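Pectinesterase A (Erwinia chrysanthemi, PDB 2NTP) hydrolyses the methyl esters of galacturonosyl units in pectin, releasing methanol, probably the first step in maceration and soft-rotting of plant tissue. Local coordinates at residues G87-I91 with T104-D108. Residues are numbered along the deposited sequence; the frame is centred on the assembly and turned at random.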
loop_
_atom_site.group_PDB
_atom_site.type_symbol
_atom_site.label_atom_id
_atom_site.label_comp_id
_atom_site.label_asym_id
_atom_site.label_seq_id
_atom_site.Cartn_x
_atom_site.Cartn_y
_atom_site.Cartn_z
ATOM N N GLY A 87 12.519 -3.457 -3.736
ATOM C CA GLY A 87 13.346 -4.361 -2.937
ATOM C C GLY A 87 13.204 -4.257 -1.430
ATOM O O GLY A 87 13.627 -5.158 -0.708
ATOM N N SER A 88 12.604 -3.168 -0.952
ATOM C CA SER A 88 12.473 -2.918 0.487
ATOM C C SER A 88 11.300 -3.651 1.136
ATOM O O SER A 88 11.171 -3.655 2.365
ATOM C CB SER A 88 12.314 -1.415 0.748
ATOM O OG SER A 88 10.998 -0.978 0.430
ATOM N N SER A 89 10.441 -4.253 0.313
ATOM C CA SER A 89 9.162 -4.765 0.795
ATOM C C SER A 89 9.306 -5.913 1.786
ATOM O O SER A 89 10.098 -6.828 1.572
ATOM C CB SER A 89 8.273 -5.197 -0.369
ATOM O OG SER A 89 6.949 -5.395 0.105
ATOM N N THR A 90 8.518 -5.867 2.860
ATOM C CA THR A 90 8.497 -6.968 3.824
ATOM C C THR A 90 7.872 -8.202 3.173
ATOM O O THR A 90 8.412 -9.305 3.280
ATOM C CB THR A 90 7.759 -6.579 5.123
ATOM O OG1 THR A 90 8.462 -5.500 5.751
ATOM C CG2 THR A 90 7.685 -7.766 6.103
ATOM N N ILE A 91 6.740 -8.007 2.499
ATOM C CA ILE A 91 6.081 -9.087 1.766
ATOM C C ILE A 91 5.882 -8.676 0.311
ATOM O O ILE A 91 5.383 -7.586 0.026
ATOM C CB ILE A 91 4.733 -9.495 2.420
ATOM C CG1 ILE A 91 4.984 -10.098 3.809
ATOM C CG2 ILE A 91 3.959 -10.484 1.524
ATOM C CD1 ILE A 91 3.729 -10.597 4.522
ATOM N N THR A 104 -1.101 -8.700 10.686
ATOM C CA THR A 104 -0.448 -7.411 10.470
ATOM C C THR A 104 0.847 -7.630 9.699
ATOM O O THR A 104 1.587 -8.579 9.978
ATOM C CB THR A 104 -0.152 -6.710 11.806
ATOM O OG1 THR A 104 -1.379 -6.499 12.521
ATOM C CG2 THR A 104 0.547 -5.361 11.576
ATOM N N ILE A 105 1.096 -6.757 8.723
ATOM C CA ILE A 105 2.335 -6.748 7.947
ATOM C C ILE A 105 2.981 -5.373 8.139
ATOM O O ILE A 105 2.354 -4.344 7.877
ATOM C CB ILE A 105 2.074 -6.991 6.439
ATOM C CG1 ILE A 105 1.310 -8.308 6.221
ATOM C CG2 ILE A 105 3.395 -6.986 5.667
ATOM C CD1 ILE A 105 0.651 -8.441 4.838
ATOM N N ARG A 106 4.222 -5.366 8.618
ATOM C CA ARG A 106 4.924 -4.122 8.932
ATOM C C ARG A 106 6.247 -3.992 8.191
ATOM O O ARG A 106 6.968 -4.980 8.003
ATOM C CB ARG A 106 5.234 -4.020 10.436
ATOM C CG ARG A 106 4.092 -4.340 11.386
ATOM C CD ARG A 106 4.405 -3.818 12.797
ATOM N NE ARG A 106 5.703 -4.286 13.290
ATOM C CZ ARG A 106 5.912 -4.869 14.472
ATOM N NH1 ARG A 106 4.917 -5.058 15.335
ATOM N NH2 ARG A 106 7.136 -5.259 14.797
ATOM N N ASN A 107 6.568 -2.766 7.783
ATOM C CA ASN A 107 7.967 -2.403 7.589
ATOM C C ASN A 107 8.390 -1.585 8.801
ATOM O O ASN A 107 7.797 -0.542 9.103
ATOM C CB ASN A 107 8.221 -1.658 6.277
ATOM C CG ASN A 107 9.708 -1.610 5.916
ATOM O OD1 ASN A 107 10.556 -1.291 6.758
ATOM N ND2 ASN A 107 10.025 -1.926 4.669
ATOM N N ASP A 108 9.387 -2.095 9.515
ATOM C CA ASP A 108 9.784 -1.511 10.792
ATOM C C ASP A 108 10.901 -0.481 10.661
ATOM O O ASP A 108 11.474 -0.056 11.672
ATOM C CB ASP A 108 10.172 -2.612 11.790
ATOM C CG ASP A 108 8.968 -3.309 12.393
ATOM O OD1 ASP A 108 7.835 -2.802 12.266
ATOM O OD2 ASP A 108 9.169 -4.374 13.016
#
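The amide nitrogen ND2 of N107 donates hydrogen bonds to the backbone oxygens of T71 and V131, and it also lies 3.1 Å from O of S88. With CG anti to the backbone N (chi1 -165°), the N107 amide is carried across to the S88 carbonyl. Two residues after S88, T90 OG1 donates to the main-chain O of R106 at 2.8 Å. The C=O...OG1 angle is 126° and the hydroxyl is tilted 29° from the carbonyl plane. Methyl CG2 of T90 also comes within 3.4 Å of R106 O, so that oxygen meets both branches of the threonine.

The T90 bond ties the loop leading from helix 84-87 into strand 91-93, of one sheet of the right-handed parallel beta-helix characteristic of pectin methylesterases, to strand 103-107 of another; residues 104-107 end that strand and D108 starts the loop after it. The touching parts run nearly antiparallel, and the nearest CA pair, T90 and N107, is 5.9 Å apart. Where strand 91-93 starts, beside the interior of strand 103-107, the contact turns apolar. I91 and I105 cross at about a right angle, CD1 of I91 lying 3.7 Å from CG1 of I105. Within 104-108, on the side facing away from 87-91, R106 forms a side-on salt bridge with D108, NE to OD1 and NH2 to OD2, each pair 2.8 Å apart. At the other end, S88 OG is hydrogen-bonded with T85 O and V131 N, and the S88 side chain lies about 5 Å from those of the substrate-binding residues T85 and Q129.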